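PDB 3PE7: oligogalacturonate lyase from Yersinia enterocolitica subsp. enterocolitica, which cleaves oligogalacturonates, pectin-derived fragments, by beta-elimination in the cytoplasm, using a seven-bladed beta-propeller that binds manganese. Local coordinates for residues W60-L65 / Q74-R79; L88-D93 / S134-L139; S281-S286 / Y323-K328; C285-S290 / V298-D303. All coordinates share one frame; numbering follows the deposited sequence.

Contact 1: W60-L65 / Q74-R79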
loop_
_atom_site.group_PDB
_atom_site.type_symbol
_atom_site.label_atom_id
_atom_site.label_comp_id
_atom_site.label_asym_id
_atom_site.label_seq_id
_atom_site.Cartn_x
_atom_site.Cartn_y
_atom_site.Cartn_z
ATOM N N TRP A 60 3.931 -16.904 6.776
ATOM C CA TRP A 60 2.892 -15.893 6.521
ATOM C C TRP A 60 2.215 -16.188 5.191
ATOM O O TRP A 60 2.875 -16.240 4.143
ATOM C CB TRP A 60 3.518 -14.494 6.505
ATOM C CG TRP A 60 4.220 -14.103 7.798
ATOM C CD1 TRP A 60 4.434 -14.895 8.911
ATOM C CD2 TRP A 60 4.810 -12.838 8.096
ATOM N NE1 TRP A 60 5.110 -14.172 9.880
ATOM C CE2 TRP A 60 5.367 -12.917 9.394
ATOM C CE3 TRP A 60 4.928 -11.634 7.391
ATOM C CZ2 TRP A 60 6.029 -11.833 9.997
ATOM C CZ3 TRP A 60 5.594 -10.576 7.975
ATOM C CH2 TRP A 60 6.146 -10.679 9.263
ATOM N N ASN A 61 0.897 -16.377 5.240
ATOM C CA ASN A 61 0.100 -16.708 4.055
ATOM C C ASN A 61 -1.128 -15.812 3.967
ATOM O O ASN A 61 -1.444 -15.090 4.914
ATOM C CB ASN A 61 -0.384 -18.150 4.139
ATOM C CG ASN A 61 0.762 -19.158 4.110
ATOM O OD1 ASN A 61 1.504 -19.264 3.113
ATOM N ND2 ASN A 61 0.885 -19.917 5.168
ATOM N N TYR A 62 -1.810 -15.839 2.814
ATOM C CA TYR A 62 -3.063 -15.084 2.692
ATOM C C TYR A 62 -4.274 -15.809 3.244
ATOM O O TYR A 62 -4.385 -17.037 3.125
ATOM C CB TYR A 62 -3.327 -14.713 1.223
ATOM C CG TYR A 62 -2.470 -13.582 0.730
ATOM C CD1 TYR A 62 -2.783 -12.259 1.058
ATOM C CD2 TYR A 62 -1.354 -13.824 -0.071
ATOM C CE1 TYR A 62 -1.998 -11.195 0.596
ATOM C CE2 TYR A 62 -0.575 -12.777 -0.531
ATOM C CZ TYR A 62 -0.906 -11.482 -0.209
ATOM O OH TYR A 62 -0.102 -10.472 -0.661
ATOM N N TYR A 63 -5.190 -15.021 3.826
ATOM C CA TYR A 63 -6.463 -15.488 4.352
ATOM C C TYR A 63 -7.571 -14.565 3.892
ATOM O O TYR A 63 -7.321 -13.394 3.635
ATOM C CB TYR A 63 -6.437 -15.500 5.888
ATOM C CG TYR A 63 -5.502 -16.535 6.436
ATOM C CD1 TYR A 63 -5.980 -17.761 6.900
ATOM C CD2 TYR A 63 -4.127 -16.300 6.476
ATOM C CE1 TYR A 63 -5.094 -18.746 7.372
ATOM C CE2 TYR A 63 -3.241 -17.272 6.937
ATOM C CZ TYR A 63 -3.738 -18.485 7.396
ATOM O OH TYR A 63 -2.861 -19.443 7.854
ATOM N N LEU A 64 -8.790 -15.100 3.759
ATOM C CA LEU A 64 -9.956 -14.250 3.544
ATOM C C LEU A 64 -10.850 -14.361 4.761
ATOM O O LEU A 64 -11.318 -15.459 5.115
ATOM C CB LEU A 64 -10.722 -14.661 2.267
ATOM C CG LEU A 64 -11.788 -13.671 1.800
ATOM C CD1 LEU A 64 -11.147 -12.425 1.186
ATOM C CD2 LEU A 64 -12.703 -14.329 0.769
ATOM N N LEU A 65 -11.095 -13.229 5.407
ATOM C CA LEU A 65 -11.893 -13.190 6.625
ATOM C C LEU A 65 -13.326 -12.770 6.286
ATOM O O LEU A 65 -13.541 -11.701 5.686
ATOM C CB LEU A 65 -11.278 -12.200 7.635
ATOM C CG LEU A 65 -12.027 -11.869 8.929
ATOM C CD1 LEU A 65 -12.389 -13.110 9.741
ATOM C CD2 LEU A 65 -11.207 -10.884 9.776
ATOM N N GLN A 74 -7.958 -20.020 4.797
ATOM C CA GLN A 74 -6.595 -19.949 4.274
ATOM C C GLN A 74 -6.612 -20.072 2.766
ATOM O O GLN A 74 -7.141 -21.063 2.222
ATOM C CB GLN A 74 -5.719 -21.055 4.885
ATOM C CG GLN A 74 -4.243 -20.924 4.506
ATOM C CD GLN A 74 -3.371 -21.913 5.239
ATOM O OE1 GLN A 74 -3.751 -22.432 6.295
ATOM N NE2 GLN A 74 -2.171 -22.149 4.709
ATOM N N LEU A 75 -6.028 -19.081 2.098
ATOM C CA LEU A 75 -6.057 -18.975 0.628
ATOM C C LEU A 75 -4.811 -19.544 -0.032
ATOM O O LEU A 75 -4.889 -20.100 -1.117
ATOM C CB LEU A 75 -6.213 -17.518 0.185
ATOM C CG LEU A 75 -7.442 -16.750 0.695
ATOM C CD1 LEU A 75 -7.387 -15.321 0.142
ATOM C CD2 LEU A 75 -8.724 -17.444 0.238
ATOM N N THR A 76 -3.659 -19.319 0.586
ATOM C CA THR A 76 -2.386 -19.765 0.011
ATOM C C THR A 76 -1.609 -20.555 1.088
ATOM O O THR A 76 -1.898 -20.444 2.287
ATOM C CB THR A 76 -1.545 -18.572 -0.517
ATOM O OG1 THR A 76 -1.161 -17.717 0.578
ATOM C CG2 THR A 76 -2.323 -17.742 -1.546
ATOM N N GLU A 77 -0.636 -21.349 0.643
ATOM C CA GLU A 77 0.171 -22.129 1.558
ATOM C C GLU A 77 1.616 -22.183 1.090
ATOM O O GLU A 77 1.916 -21.940 -0.085
ATOM C CB GLU A 77 -0.431 -23.538 1.716
ATOM C CG GLU A 77 -0.457 -24.363 0.435
ATOM C CD GLU A 77 -1.146 -25.721 0.591
ATOM O OE1 GLU A 77 -1.806 -25.969 1.621
ATOM O OE2 GLU A 77 -1.029 -26.562 -0.333
ATOM N N GLY A 78 2.512 -22.493 2.019
ATOM C CA GLY A 78 3.927 -22.595 1.698
ATOM C C GLY A 78 4.738 -21.407 2.170
ATOM O O GLY A 78 4.200 -20.483 2.776
ATOM N N ARG A 79 6.036 -21.414 1.870
ATOM C CA ARG A 79 6.974 -20.479 2.520
ATOM C C ARG A 79 7.375 -19.174 1.804
ATOM O O ARG A 79 8.120 -18.360 2.378
ATOM C CB ARG A 79 8.243 -21.246 2.954
ATOM C CG ARG A 79 7.948 -22.334 3.990
HETATM O O HOH W 1 4.769 -17.663 2.826
#
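This is the end of an antiparallel strand pair in a propeller blade. Tyr63 and Gln74 make the last, non-hydrogen-bonded pair of strands 61-66 and 71-74, and Tyr62 then bonds the loop that follows. Tyr62 O accepts from Leu75 N at 2.8 Å, and more weakly from Thr76 N. In return, Tyr62 N donates to the side chain of Thr76, with OG1 3.0 Å away and an N-H...O angle of 166°. Thr76 OG1 sits between its own backbone N and carbonyl carbon (chi1 65°), and this turns it to Tyr62. The same hydroxyl also bonds Asp81. Gln74 stretches out beside the Tyr63 ring, its CB 3.5 Å from CE1 of Tyr63, with amide and ring planes 43° apart. At its end, Gln74 NE2 donates to Thr76 O at 3.0 Å and also bonds Asp57, a calcium ligand. Leu75 packs CD2 on Leu64 CB at 4.0 Å. A water bridges Trp60 O and Gly78 O. On its other edge, strand 61-66 pairs with strand 49-54. Leu75 and Tyr62 both touch Leu51 of that strand and Leu95 of strand 94-99, in the next blade.

Contact 2: L88-D93 / S134-L139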
loop_
_atom_site.group_PDB
_atom_site.type_symbol
_atom_site.label_atom_id
_atom_site.label_comp_id
_atom_site.label_asym_id
_atom_site.label_seq_id
_atom_site.Cartn_x
_atom_site.Cartn_y
_atom_site.Cartn_z
ATOM N N LEU A 88 -7.310 -8.042 -4.293
ATOM C CA LEU A 88 -8.493 -8.683 -4.857
ATOM C C LEU A 88 -8.824 -8.065 -6.207
ATOM O O LEU A 88 -8.624 -6.868 -6.432
ATOM C CB LEU A 88 -9.689 -8.505 -3.913
ATOM C CG LEU A 88 -9.529 -9.123 -2.520
ATOM C CD1 LEU A 88 -10.802 -8.823 -1.660
ATOM C CD2 LEU A 88 -9.241 -10.615 -2.654
ATOM N N SER A 89 -9.360 -8.891 -7.104
ATOM C CA SER A 89 -9.820 -8.391 -8.393
ATOM C C SER A 89 -11.069 -7.505 -8.197
ATOM O O SER A 89 -11.748 -7.620 -7.168
ATOM C CB SER A 89 -10.165 -9.577 -9.310
ATOM O OG SER A 89 -11.152 -10.409 -8.721
ATOM N N PRO A 90 -11.396 -6.667 -9.197
ATOM C CA PRO A 90 -12.621 -5.846 -9.084
ATOM C C PRO A 90 -13.880 -6.647 -8.783
ATOM O O PRO A 90 -14.702 -6.222 -7.949
ATOM C CB PRO A 90 -12.708 -5.138 -10.451
ATOM C CG PRO A 90 -11.283 -5.022 -10.912
ATOM C CD PRO A 90 -10.583 -6.286 -10.369
ATOM N N ASP A 91 -14.014 -7.820 -9.410
ATOM C CA ASP A 91 -15.206 -8.642 -9.246
ATOM C C ASP A 91 -15.214 -9.522 -7.988
ATOM O O ASP A 91 -16.121 -10.325 -7.785
ATOM C CB ASP A 91 -15.465 -9.472 -10.526
ATOM C CG ASP A 91 -15.861 -8.606 -11.716
ATOM O OD1 ASP A 91 -16.398 -7.485 -11.511
ATOM O OD2 ASP A 91 -15.643 -9.046 -12.872
ATOM N N ASP A 92 -14.211 -9.356 -7.122
ATOM C CA ASP A 92 -14.145 -10.138 -5.866
ATOM C C ASP A 92 -13.950 -11.644 -6.049
ATOM O O ASP A 92 -14.196 -12.427 -5.123
ATOM C CB ASP A 92 -15.400 -9.901 -5.002
ATOM C CG ASP A 92 -15.622 -8.447 -4.681
ATOM O OD1 ASP A 92 -14.630 -7.711 -4.494
ATOM O OD2 ASP A 92 -16.802 -8.029 -4.628
ATOM N N ASP A 93 -13.501 -12.055 -7.230
ATOM C CA ASP A 93 -13.431 -13.475 -7.530
ATOM C C ASP A 93 -12.011 -14.038 -7.586
ATOM O O ASP A 93 -11.831 -15.246 -7.774
ATOM C CB ASP A 93 -14.189 -13.793 -8.831
ATOM C CG ASP A 93 -13.667 -13.031 -10.035
ATOM O OD1 ASP A 93 -14.089 -13.371 -11.164
ATOM O OD2 ASP A 93 -12.872 -12.073 -9.906
ATOM N N SER A 134 -7.559 -0.405 -13.578
ATOM C CA SER A 134 -8.891 -0.518 -12.984
ATOM C C SER A 134 -9.675 -1.715 -13.515
ATOM O O SER A 134 -10.411 -2.366 -12.767
ATOM C CB SER A 134 -9.677 0.772 -13.201
ATOM O OG SER A 134 -9.085 1.842 -12.485
ATOM N N ASP A 135 -9.494 -2.007 -14.810
ATOM C CA ASP A 135 -10.140 -3.142 -15.455
ATOM C C ASP A 135 -9.589 -4.517 -15.031
ATOM O O ASP A 135 -10.205 -5.557 -15.300
ATOM C CB ASP A 135 -10.090 -2.979 -16.981
ATOM C CG ASP A 135 -11.071 -1.925 -17.488
ATOM O OD1 ASP A 135 -12.060 -1.632 -16.784
ATOM O OD2 ASP A 135 -10.852 -1.399 -18.600
ATOM N N CYS A 136 -8.432 -4.500 -14.370
ATOM C CA CYS A 136 -7.700 -5.707 -13.946
ATOM C C CYS A 136 -7.411 -6.607 -15.156
ATOM O O CYS A 136 -7.718 -7.805 -15.147
ATOM C CB CYS A 136 -8.431 -6.441 -12.815
ATOM S SG CYS A 136 -7.343 -7.505 -11.830
ATOM N N THR A 137 -6.839 -5.991 -16.191
ATOM C CA THR A 137 -6.413 -6.706 -17.393
ATOM C C THR A 137 -4.917 -6.575 -17.645
ATOM O O THR A 137 -4.353 -7.327 -18.465
ATOM C CB THR A 137 -7.188 -6.225 -18.656
ATOM O OG1 THR A 137 -6.982 -4.811 -18.854
ATOM C CG2 THR A 137 -8.662 -6.549 -18.548
ATOM N N LYS A 138 -4.279 -5.631 -16.940
ATOM C CA LYS A 138 -2.848 -5.319 -17.088
ATOM C C LYS A 138 -2.233 -4.992 -15.722
ATOM O O LYS A 138 -2.938 -4.547 -14.826
ATOM C CB LYS A 138 -2.624 -4.123 -18.018
ATOM C CG LYS A 138 -2.939 -4.399 -19.502
ATOM C CD LYS A 138 -2.858 -3.137 -20.330
ATOM C CE LYS A 138 -4.115 -2.310 -20.149
ATOM N NZ LYS A 138 -4.199 -1.156 -21.108
ATOM N N LEU A 139 -0.926 -5.223 -15.590
ATOM C CA LEU A 139 -0.165 -4.862 -14.383
ATOM C C LEU A 139 1.040 -4.032 -14.756
ATOM O O LEU A 139 1.609 -4.210 -15.839
ATOM C CB LEU A 139 0.374 -6.116 -13.697
ATOM C CG LEU A 139 -0.507 -7.209 -13.127
ATOM C CD1 LEU A 139 0.427 -8.280 -12.573
ATOM C CD2 LEU A 139 -1.418 -6.685 -12.031
#
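Pro90 meets Cys136 where the turn after strand 87-88 touches the loop before strand 138-145. From CB, the Pro90 ring runs on to CG, which lies 3.4 Å from Ser134 O and 3.7 Å from CB of Cys136. Pro90 CD presses on Cys136 CB at 3.3 Å, a close carbon-carbon approach, and lies 3.8 Å from Cys136 SG. The sulfur is turned opposite the backbone N of its residue (chi1 -158°). That places Cys136 SG beside the ring, 4.3 Å from Ser89 CB. Pro90 is held in a type I turn from Ser89 to Asp92, closed by Asp92 N donating to Ser89 O. Ser89 OG gives its proton to Asp93 OD2 at 2.7 Å, nearly in line with the C-O bond of the carboxylate. Asp92 is held by salt bridges to Lys41 and Arg45. Across the contact, Ser134 OG bonds Tyr198 N, and the Cys136 side chain also touches Phe87. The two loops belong to successive blades, 87-119 and 124-186. Ser89 OG, Asp92 and Ser134 OG bond within their own loop or to third residues. Between the segments the contact is van der Waals packing of a proline edge on a cysteine and a carbonyl.

Contact 3: S281-S286 / Y323-K328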
loop_
_atom_site.group_PDB
_atom_site.type_symbol
_atom_site.label_atom_id
_atom_site.label_comp_id
_atom_site.label_asym_id
_atom_site.label_seq_id
_atom_site.Cartn_x
_atom_site.Cartn_y
_atom_site.Cartn_z
ATOM N N SER A 281 -2.231 21.519 6.065
ATOM C CA SER A 281 -1.094 21.075 6.846
ATOM C C SER A 281 -1.508 19.760 7.509
ATOM O O SER A 281 -2.701 19.452 7.585
ATOM C CB SER A 281 -0.740 22.128 7.898
ATOM O OG SER A 281 -1.858 22.356 8.735
ATOM N N MET A 282 -0.539 18.967 7.962
ATOM C CA MET A 282 -0.843 17.717 8.653
ATOM C C MET A 282 0.238 17.428 9.704
ATOM O O MET A 282 1.364 17.907 9.568
ATOM C CB MET A 282 -0.902 16.558 7.644
ATOM C CG MET A 282 0.428 16.286 6.976
ATOM S SD MET A 282 0.445 14.906 5.817
ATOM C CE MET A 282 -0.280 13.556 6.745
ATOM N N PRO A 283 -0.094 16.639 10.737
ATOM C CA PRO A 283 0.973 16.115 11.576
ATOM C C PRO A 283 1.834 15.150 10.772
ATOM O O PRO A 283 1.379 14.590 9.761
ATOM C CB PRO A 283 0.236 15.327 12.676
ATOM C CG PRO A 283 -1.182 15.533 12.473
ATOM C CD PRO A 283 -1.404 16.062 11.085
ATOM N N ALA A 284 3.068 14.953 11.218
ATOM C CA ALA A 284 3.976 14.010 10.561
ATOM C C ALA A 284 3.392 12.605 10.643
ATOM O O ALA A 284 3.222 12.067 11.740
ATOM C CB ALA A 284 5.342 14.043 11.225
ATOM N N CYS A 285 3.087 12.037 9.477
ATOM C CA CYS A 285 2.570 10.678 9.371
ATOM C C CYS A 285 3.454 9.837 8.455
ATOM O O CYS A 285 4.194 10.375 7.633
ATOM C CB CYS A 285 1.137 10.709 8.824
ATOM S SG CYS A 285 -0.086 11.400 9.956
ATOM N N SER A 286 3.369 8.518 8.592
ATOM C CA SER A 286 4.250 7.616 7.857
ATOM C C SER A 286 3.676 7.208 6.509
ATOM O O SER A 286 4.403 6.750 5.650
ATOM C CB SER A 286 4.559 6.386 8.715
ATOM O OG SER A 286 5.442 6.765 9.779
ATOM N N TYR A 323 -5.058 9.925 12.239
ATOM C CA TYR A 323 -5.730 11.187 11.946
ATOM C C TYR A 323 -6.603 11.057 10.724
ATOM O O TYR A 323 -6.205 10.433 9.748
ATOM C CB TYR A 323 -4.712 12.295 11.668
ATOM C CG TYR A 323 -3.811 12.577 12.835
ATOM C CD1 TYR A 323 -4.232 13.421 13.871
ATOM C CD2 TYR A 323 -2.558 11.982 12.916
ATOM C CE1 TYR A 323 -3.404 13.676 14.977
ATOM C CE2 TYR A 323 -1.701 12.243 14.004
ATOM C CZ TYR A 323 -2.145 13.083 15.029
ATOM O OH TYR A 323 -1.318 13.316 16.101
ATOM N N VAL A 324 -7.787 11.678 10.769
ATOM C CA VAL A 324 -8.628 11.739 9.572
ATOM C C VAL A 324 -8.752 13.194 9.174
ATOM O O VAL A 324 -8.990 14.068 10.028
ATOM C CB VAL A 324 -10.026 11.088 9.765
ATOM C CG1 VAL A 324 -10.991 11.490 8.627
ATOM C CG2 VAL A 324 -9.897 9.585 9.830
ATOM N N PHE A 325 -8.578 13.442 7.882
ATOM C CA PHE A 325 -8.635 14.790 7.323
ATOM C C PHE A 325 -9.892 14.908 6.495
ATOM O O PHE A 325 -10.077 14.155 5.538
ATOM C CB PHE A 325 -7.392 15.072 6.463
ATOM C CG PHE A 325 -6.104 14.791 7.172
ATOM C CD1 PHE A 325 -5.503 15.764 7.967
ATOM C CD2 PHE A 325 -5.508 13.543 7.082
ATOM C CE1 PHE A 325 -4.316 15.494 8.643
ATOM C CE2 PHE A 325 -4.326 13.258 7.754
ATOM C CZ PHE A 325 -3.725 14.225 8.537
ATOM N N ASN A 326 -10.792 15.811 6.901
ATOM C CA ASN A 326 -12.005 16.072 6.132
ATOM C C ASN A 326 -11.698 17.160 5.119
ATOM O O ASN A 326 -11.485 18.329 5.465
ATOM C CB ASN A 326 -13.168 16.451 7.067
ATOM C CG ASN A 326 -14.485 16.649 6.326
ATOM O OD1 ASN A 326 -14.515 17.123 5.186
ATOM N ND2 ASN A 326 -15.588 16.314 6.993
ATOM N N MET A 327 -11.630 16.751 3.854
ATOM C CA MET A 327 -11.138 17.627 2.807
ATOM C C MET A 327 -12.216 18.583 2.300
ATOM O O MET A 327 -11.926 19.483 1.532
ATOM C CB MET A 327 -10.534 16.812 1.654
ATOM C CG MET A 327 -9.513 15.736 2.079
ATOM S SD MET A 327 -8.096 16.325 3.046
ATOM C CE MET A 327 -7.295 17.383 1.823
ATOM N N LYS A 328 -13.460 18.381 2.716
ATOM C CA LYS A 328 -14.539 19.302 2.345
ATOM C C LYS A 328 -14.561 20.492 3.299
ATOM O O LYS A 328 -14.811 21.634 2.876
ATOM C CB LYS A 328 -15.890 18.595 2.381
ATOM C CG LYS A 328 -16.173 17.694 1.203
ATOM C CD LYS A 328 -17.546 17.060 1.363
ATOM C CE LYS A 328 -17.825 16.052 0.258
ATOM N NZ LYS A 328 -19.094 15.332 0.547
#
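Pro283 fits between two aromatic rings, Tyr323 and Phe325, which stand on the same side of their strand. The proline is the bump, and the step between the Tyr323 face and the Phe325 edge is the hollow. Pro283 CG sits over the middle of the Tyr323 ring, 3.6 Å from the centroid and 8° off the ring normal, a nearly vertical CH-pi contact. CB of the same proline leans over the CE2 and CZ corner of the tyrosine. Pro283 CD meets the edge of the Phe325 ring near its plane, 3.8 Å from CE1 of that phenylalanine. One residue thus covers a face with one atom and abuts an edge with the next. Met282 widens the hold on Phe325. Its CB approaches CE1 of the ring obliquely at 3.7 Å. The chain then bends at the sulfur (chi3 -51°) and brings the methyl CE back to CZ of Phe325 at 3.9 Å. At the other end, Cys285 SG comes obliquely to CD2 of Tyr323 at 3.9 Å, a sulfur-aromatic contact. Tyr323 OH bonds Asp319. The contact is apolar packing between two successive blades. Segment 281-286 covers the end of strand 276-285, an outer strand of one blade, and the corner after it. Segment 323-328 covers the end of strand 321-326, between strands 296-301 and 331-337, and the loop after it. Gln332 of strand 331-337 touches both Pro283 and Phe325.

Contact 4: C285-S290 / V298-D303. With MN (manganese (II) ion), chain B.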
loop_
_atom_site.group_PDB
_atom_site.type_symbol
_atom_site.label_atom_id
_atom_site.label_comp_id
_atom_site.label_asym_id
_atom_site.label_seq_id
_atom_site.Cartn_x
_atom_site.Cartn_y
_atom_site.Cartn_z
ATOM N N CYS A 285 3.087 12.037 9.477
ATOM C CA CYS A 285 2.570 10.678 9.371
ATOM C C CYS A 285 3.454 9.837 8.455
ATOM O O CYS A 285 4.194 10.375 7.633
ATOM C CB CYS A 285 1.137 10.709 8.824
ATOM S SG CYS A 285 -0.086 11.400 9.956
ATOM N N SER A 286 3.369 8.518 8.592
ATOM C CA SER A 286 4.250 7.616 7.857
ATOM C C SER A 286 3.676 7.208 6.509
ATOM O O SER A 286 4.403 6.750 5.650
ATOM C CB SER A 286 4.559 6.386 8.715
ATOM O OG SER A 286 5.442 6.765 9.779
ATOM N N HIS A 287 2.363 7.366 6.373
ATOM C CA HIS A 287 1.618 7.017 5.160
ATOM C C HIS A 287 0.428 7.962 5.037
ATOM O O HIS A 287 0.065 8.655 6.001
ATOM C CB HIS A 287 1.122 5.574 5.228
ATOM C CG HIS A 287 2.192 4.594 5.573
ATOM N ND1 HIS A 287 2.476 4.233 6.876
ATOM C CD2 HIS A 287 3.073 3.929 4.793
ATOM C CE1 HIS A 287 3.478 3.369 6.876
ATOM N NE2 HIS A 287 3.856 3.167 5.626
ATOM N N LEU A 288 -0.135 8.019 3.831
ATOM C CA LEU A 288 -1.366 8.766 3.587
ATOM C C LEU A 288 -2.246 7.994 2.606
ATOM O O LEU A 288 -1.748 7.381 1.646
ATOM C CB LEU A 288 -1.032 10.156 3.033
ATOM C CG LEU A 288 -2.161 11.190 2.942
ATOM C CD1 LEU A 288 -2.784 11.484 4.332
ATOM C CD2 LEU A 288 -1.617 12.467 2.310
ATOM N N MET A 289 -3.550 8.010 2.851
ATOM C CA MET A 289 -4.498 7.343 1.963
ATOM C C MET A 289 -5.831 8.086 1.989
ATOM O O MET A 289 -6.142 8.777 2.966
ATOM C CB MET A 289 -4.675 5.873 2.405
ATOM C CG MET A 289 -5.494 4.989 1.469
ATOM S SD MET A 289 -5.107 5.220 -0.283
ATOM C CE MET A 289 -6.366 4.174 -1.019
ATOM N N SER A 290 -6.598 7.958 0.907
ATOM C CA SER A 290 -7.925 8.589 0.854
ATOM C C SER A 290 -9.065 7.585 0.659
ATOM O O SER A 290 -8.831 6.409 0.372
ATOM C CB SER A 290 -7.963 9.637 -0.269
ATOM O OG SER A 290 -8.074 9.020 -1.545
ATOM N N VAL A 298 -6.665 9.700 5.509
ATOM C CA VAL A 298 -6.244 9.137 6.786
ATOM C C VAL A 298 -4.740 8.954 6.807
ATOM O O VAL A 298 -4.135 8.562 5.800
ATOM C CB VAL A 298 -7.012 7.805 7.089
ATOM C CG1 VAL A 298 -6.693 6.704 6.055
ATOM C CG2 VAL A 298 -6.700 7.311 8.516
ATOM N N GLY A 299 -4.126 9.243 7.961
ATOM C CA GLY A 299 -2.677 9.066 8.103
ATOM C C GLY A 299 -2.315 8.523 9.479
ATOM O O GLY A 299 -3.059 8.687 10.434
ATOM N N ASP A 300 -1.163 7.870 9.551
ATOM C CA ASP A 300 -0.701 7.253 10.802
ATOM C C ASP A 300 0.437 8.039 11.408
ATOM O O ASP A 300 1.514 8.141 10.814
ATOM C CB ASP A 300 -0.341 5.756 10.621
ATOM C CG ASP A 300 0.479 5.446 9.347
ATOM O OD1 ASP A 300 0.896 4.269 9.221
ATOM O OD2 ASP A 300 0.670 6.308 8.466
ATOM N N GLY A 301 0.207 8.587 12.604
ATOM C CA GLY A 301 1.256 9.375 13.294
ATOM C C GLY A 301 2.584 8.640 13.311
ATOM O O GLY A 301 2.645 7.441 13.610
ATOM N N SER A 302 3.669 9.359 13.014
ATOM C CA SER A 302 4.962 8.714 12.825
ATOM C C SER A 302 5.728 8.442 14.107
ATOM O O SER A 302 5.545 9.133 15.117
ATOM C CB SER A 302 5.850 9.582 11.932
ATOM O OG SER A 302 5.408 9.494 10.595
ATOM N N ASP A 303 6.611 7.450 14.012
ATOM C CA ASP A 303 7.685 7.239 14.980
ATOM C C ASP A 303 8.656 8.413 14.989
ATOM O O ASP A 303 8.697 9.210 14.044
ATOM C CB ASP A 303 8.442 5.922 14.696
ATOM C CG ASP A 303 8.763 5.697 13.213
ATOM O OD1 ASP A 303 9.795 5.024 12.961
ATOM O OD2 ASP A 303 8.011 6.146 12.298
HETATM MN MN MN B . 4.757 1.286 5.153
HETATM O O HOH W 2 7.016 11.152 9.017
#
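The imidazole of His287 and the carboxylate of Asp300 meet at the ring's edge, their planes 38° apart. Asp300 CG lies near the ring plane. ND1 of His287 donates to Asp300 OD1 at 2.8 Å, on its syn lone pair, with OD1 17° out of the ring plane. A weaker bond runs from ND1 to OD2, which also receives a weak bond from His287 N. Asp300 CG sits between its own backbone N and carbonyl carbon (chi1 44°), swinging the carboxylate to the histidine. Through its other nitrogen, NE2, His287 binds the manganese at 2.1 Å. His353, His355 and Gln350 also bind it, and the His355 ring meets that of His287 edge-to-face. Around the pair the hairpin of strands 287-290 and 296-301 is bonded at both ends. Met289 and Val298 form an antiparallel hydrogen-bonded pair, with Val298 N to Met289 O at 2.8 Å. Near the corner, Ser286 N donates to Asp300 O at 2.9 Å, and the hydroxyls of Ser286 and Ser302 share a bond, OG to OG, of 2.8 Å. Cys285 SG packs on the Gly299 backbone, 3.7 Å from its C atom. Asp300 is thus a second-shell residue. Together with the metal bond, its bond to ND1 helps fix the rotation of the ring, and its charge would probably make NE2 a stronger donor to the metal.

Contacts 3 and 4 form one unit, with centres 8 Å apart. They share Cys285 and Ser286, at the corner where the chain passes from one blade to the next. Strands 321-326 and 296-301 are neighbours in that blade, with a probable hydrogen bond from Tyr323 N to Gly299 O at 3.0 Å. Contact 4 holds a manganese ligand, and the Cys285 side chain that the two contacts share lies about 11 Å from the metal. Contact 1 lies across the propeller, its centre about 27 Å from that of contact 4, and its Gln74 side chain is about 6 Å from a calcium ion. Contact 2 is away from the metal sites, its nearest atoms about 5 Å from contact 1.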